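Local coordinates for ferritin like protein (Caulobacter vibrioides, PDB 3HL1), which is of unconfirmed function but belongs to the ferritin-like family and probably binds metal ions within a bundle of helices, at residues L21-I26 with S75-V80. Sequence-based numbering, arbitrary orientation.
Sequences LELWTI and SAPEYV
W24 is held to the loop by two hydrogen bonds, giving one from its indole to E78 and receiving one from Y79 at its carbonyl. The indole N-H of W24 reaches E78 O from NE1 at 2.9 Å, a bent bond (138° at the hydrogen) with the acceptor near the ring plane. Y79 returns a phenol proton from OH to W24 O at 2.6 Å, the carbonyl oxygen lying in the plane of the tyrosine ring. Both residues suit the site because each couples a broad, largely apolar ring to a polar group that can donate a hydrogen bond. Y79 CE1 sits over one face of the indole, toward its rim, 3.5 Å from W24 CE2, with the tyrosine ring inclined at 36° to the five-membered ring. P77, which has no backbone N-H to satisfy, packs its CB 3.9 Å from W24 CD1 and its CG 4.0 Å from L23 CG. The contact lays the irregular loop between helices 42-67 and 112-121 along helix 8-35 of the ferritin-like helical bundle. With CG anti to the backbone N (chi1 -176°), the W24 indole extends toward the loop; Y28 of the same helix, P85 and I121 of helix 112-121 also border it. On the same helix, E22, which does not touch the loop segment, hydrogen-bonds to H57 and Y148.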
ATOM      1  N   LEU A  21      -0.079  -5.750  -1.585  1.00 31.63           N
ATOM      2  CA  LEU A  21      -0.218  -5.258  -0.219  1.00 32.35           C
ATOM      3  C   LEU A  21      -0.142  -3.755  -0.223  1.00 30.40           C
ATOM      4  O   LEU A  21      -0.993  -3.074   0.375  1.00 30.11           O
ATOM      5  CB  LEU A  21       0.848  -5.860   0.707  1.00 30.37           C
ATOM      6  CG  LEU A  21       0.854  -5.360   2.190  1.00 36.18           C
ATOM      7  CD1 LEU A  21      -0.478  -5.438   2.906  1.00 34.15           C
ATOM      8  CD2 LEU A  21       1.837  -6.175   2.966  1.00 35.18           C
ATOM      9  N   GLU A  22       0.824  -3.185  -0.955  1.00 31.37           N
ATOM     10  CA  GLU A  22       0.932  -1.698  -1.006  1.00 32.89           C
ATOM     11  C   GLU A  22      -0.369  -1.105  -1.566  1.00 34.67           C
ATOM     12  O   GLU A  22      -0.902  -0.128  -1.064  1.00 33.08           O
ATOM     13  CB  GLU A  22       2.146  -1.207  -1.858  1.00 34.38           C
ATOM     14  CG  GLU A  22       3.505  -1.687  -1.331  1.00 35.97           C
ATOM     15  CD  GLU A  22       3.983  -1.042  -0.014  1.00 34.02           C
ATOM     16  OE1 GLU A  22       3.490   0.051   0.320  1.00 42.56           O
ATOM     17  OE2 GLU A  22       4.927  -1.617   0.609  1.00 36.29           O
ATOM     18  N   LEU A  23      -0.862  -1.689  -2.644  1.00 32.63           N
ATOM     19  CA  LEU A  23      -2.101  -1.217  -3.270  1.00 32.13           C
ATOM     20  C   LEU A  23      -3.294  -1.325  -2.302  1.00 32.26           C
ATOM     21  O   LEU A  23      -4.151  -0.409  -2.215  1.00 33.25           O
ATOM     22  CB  LEU A  23      -2.406  -2.050  -4.528  1.00 31.45           C
ATOM     23  CG  LEU A  23      -3.656  -1.547  -5.304  1.00 41.95           C
ATOM     24  CD1 LEU A  23      -3.491  -0.082  -5.707  1.00 33.24           C
ATOM     25  CD2 LEU A  23      -3.983  -2.369  -6.521  1.00 37.48           C
ATOM     26  N   TRP A  24      -3.392  -2.464  -1.609  1.00 33.52           N
ATOM     27  CA  TRP A  24      -4.452  -2.657  -0.624  1.00 31.71           C
ATOM     28  C   TRP A  24      -4.549  -1.498   0.384  1.00 30.77           C
ATOM     29  O   TRP A  24      -5.637  -1.087   0.717  1.00 30.08           O
ATOM     30  CB  TRP A  24      -4.310  -4.005   0.076  1.00 36.71           C
ATOM     31  CG  TRP A  24      -5.377  -4.337   1.011  1.00 31.74           C
ATOM     32  CD1 TRP A  24      -6.435  -5.149   0.780  1.00 32.06           C
ATOM     33  CD2 TRP A  24      -5.446  -3.975   2.379  1.00 30.67           C
ATOM     34  NE1 TRP A  24      -7.223  -5.225   1.875  1.00 32.86           N
ATOM     35  CE2 TRP A  24      -6.631  -4.539   2.892  1.00 33.55           C
ATOM     36  CE3 TRP A  24      -4.650  -3.173   3.220  1.00 33.26           C
ATOM     37  CZ2 TRP A  24      -7.037  -4.358   4.206  1.00 34.26           C
ATOM     38  CZ3 TRP A  24      -5.056  -2.997   4.542  1.00 35.75           C
ATOM     39  CH2 TRP A  24      -6.237  -3.576   5.016  1.00 35.38           C
ATOM     40  N   THR A  25      -3.430  -0.935   0.827  1.00 30.56           N
ATOM     41  CA  THR A  25      -3.433   0.143   1.778  1.00 28.72           C
ATOM     42  C   THR A  25      -3.965   1.440   1.197  1.00 27.80           C
ATOM     43  O   THR A  25      -4.425   2.267   1.938  1.00 32.06           O
ATOM     44  CB  THR A  25      -2.044   0.457   2.362  1.00 28.51           C
ATOM     45  OG1 THR A  25      -1.253   1.045   1.329  1.00 31.87           O
ATOM     46  CG2 THR A  25      -1.341  -0.797   2.948  1.00 27.36           C
ATOM     47  N   ILE A  26      -3.879   1.647  -0.122  1.00 28.27           N
ATOM     48  CA  ILE A  26      -4.205   2.935  -0.709  1.00 28.52           C
ATOM     49  C   ILE A  26      -5.705   3.279  -0.584  1.00 28.64           C
ATOM     50  O   ILE A  26      -6.040   4.331  -0.013  1.00 28.88           O
ATOM     51  CB  ILE A  26      -3.616   3.064  -2.160  1.00 27.63           C
ATOM     52  CG1 ILE A  26      -2.067   3.081  -2.026  1.00 31.54           C
ATOM     53  CG2 ILE A  26      -4.159   4.315  -2.867  1.00 28.55           C
ATOM     54  CD1 ILE A  26      -1.302   2.859  -3.273  1.00 26.31           C
ATOM     55  N   SER A  75      -5.073  -5.399  -9.643  1.00 32.35           N
ATOM     56  CA  SER A  75      -6.518  -5.534  -9.699  1.00 33.62           C
ATOM     57  C   SER A  75      -7.107  -4.946  -8.434  1.00 31.87           C
ATOM     58  O   SER A  75      -6.397  -4.710  -7.467  1.00 29.39           O
ATOM     59  CB  SER A  75      -6.923  -6.984  -9.941  1.00 38.30           C
ATOM     60  OG  SER A  75      -6.310  -7.834  -9.066  1.00 45.29           O
ATOM     61  N   ALA A  76      -8.403  -4.697  -8.435  1.00 30.64           N
ATOM     62  CA  ALA A  76      -9.049  -4.066  -7.287  1.00 31.56           C
ATOM     63  C   ALA A  76      -8.932  -4.936  -6.013  1.00 28.74           C
ATOM     64  O   ALA A  76      -9.233  -6.127  -6.025  1.00 31.04           O
ATOM     65  CB  ALA A  76     -10.532  -3.704  -7.625  1.00 31.51           C
ATOM     66  N   PRO A  77      -8.443  -4.343  -4.904  1.00 29.83           N
ATOM     67  CA  PRO A  77      -8.342  -5.052  -3.649  1.00 30.80           C
ATOM     68  C   PRO A  77      -9.738  -5.275  -3.045  1.00 31.16           C
ATOM     69  O   PRO A  77     -10.708  -4.538  -3.383  1.00 32.87           O
ATOM     70  CB  PRO A  77      -7.520  -4.089  -2.782  1.00 30.20           C
ATOM     71  CG  PRO A  77      -7.050  -3.020  -3.662  1.00 36.38           C
ATOM     72  CD  PRO A  77      -8.027  -2.927  -4.743  1.00 33.15           C
ATOM     73  N   GLU A  78      -9.792  -6.189  -2.094  1.00 32.36           N
ATOM     74  CA  GLU A  78     -10.979  -6.491  -1.347  1.00 31.20           C
ATOM     75  C   GLU A  78     -10.763  -6.202   0.117  1.00 29.41           C
ATOM     76  O   GLU A  78      -9.635  -6.346   0.627  1.00 29.54           O
ATOM     77  CB  GLU A  78     -11.367  -7.930  -1.542  1.00 35.20           C
ATOM     78  CG  GLU A  78     -11.972  -8.116  -2.921  1.00 34.14           C
ATOM     79  CD  GLU A  78     -12.516  -9.513  -3.139  1.00 48.59           C
ATOM     80  OE1 GLU A  78     -11.729 -10.411  -3.422  1.00 44.81           O
ATOM     81  OE2 GLU A  78     -13.738  -9.691  -3.027  1.00 57.67           O
ATOM     82  N   TYR A  79     -11.875  -5.856   0.766  1.00 28.88           N
ATOM     83  CA  TYR A  79     -11.901  -5.324   2.133  1.00 28.81           C
ATOM     84  C   TYR A  79     -12.944  -6.055   2.896  1.00 30.34           C
ATOM     85  O   TYR A  79     -14.110  -5.583   3.016  1.00 29.70           O
ATOM     86  CB  TYR A  79     -12.123  -3.821   2.080  1.00 28.36           C
ATOM     87  CG  TYR A  79     -11.005  -3.142   1.375  1.00 25.88           C
ATOM     88  CD1 TYR A  79      -9.797  -2.926   1.987  1.00 28.65           C
ATOM     89  CD2 TYR A  79     -11.157  -2.701   0.061  1.00 22.13           C
ATOM     90  CE1 TYR A  79      -8.759  -2.307   1.310  1.00 32.89           C
ATOM     91  CE2 TYR A  79     -10.117  -2.119  -0.645  1.00 27.99           C
ATOM     92  CZ  TYR A  79      -8.910  -1.936  -0.014  1.00 25.81           C
ATOM     93  OH  TYR A  79      -7.853  -1.347  -0.638  1.00 27.32           O
ATOM     94  N   VAL A  80     -12.535  -7.202   3.459  1.00 30.93           N
ATOM     95  CA  VAL A  80     -13.496  -8.131   4.039  1.00 32.88           C
ATOM     96  C   VAL A  80     -12.940  -8.697   5.314  1.00 34.59           C
ATOM     97  O   VAL A  80     -11.780  -9.093   5.348  1.00 32.25           O
ATOM     98  CB  VAL A  80     -13.832  -9.298   3.065  1.00 35.26           C
ATOM     99  CG1 VAL A  80     -14.785 -10.383   3.729  1.00 35.27           C
ATOM    100  CG2 VAL A  80     -14.454  -8.799   1.743  1.00 35.97           C
TER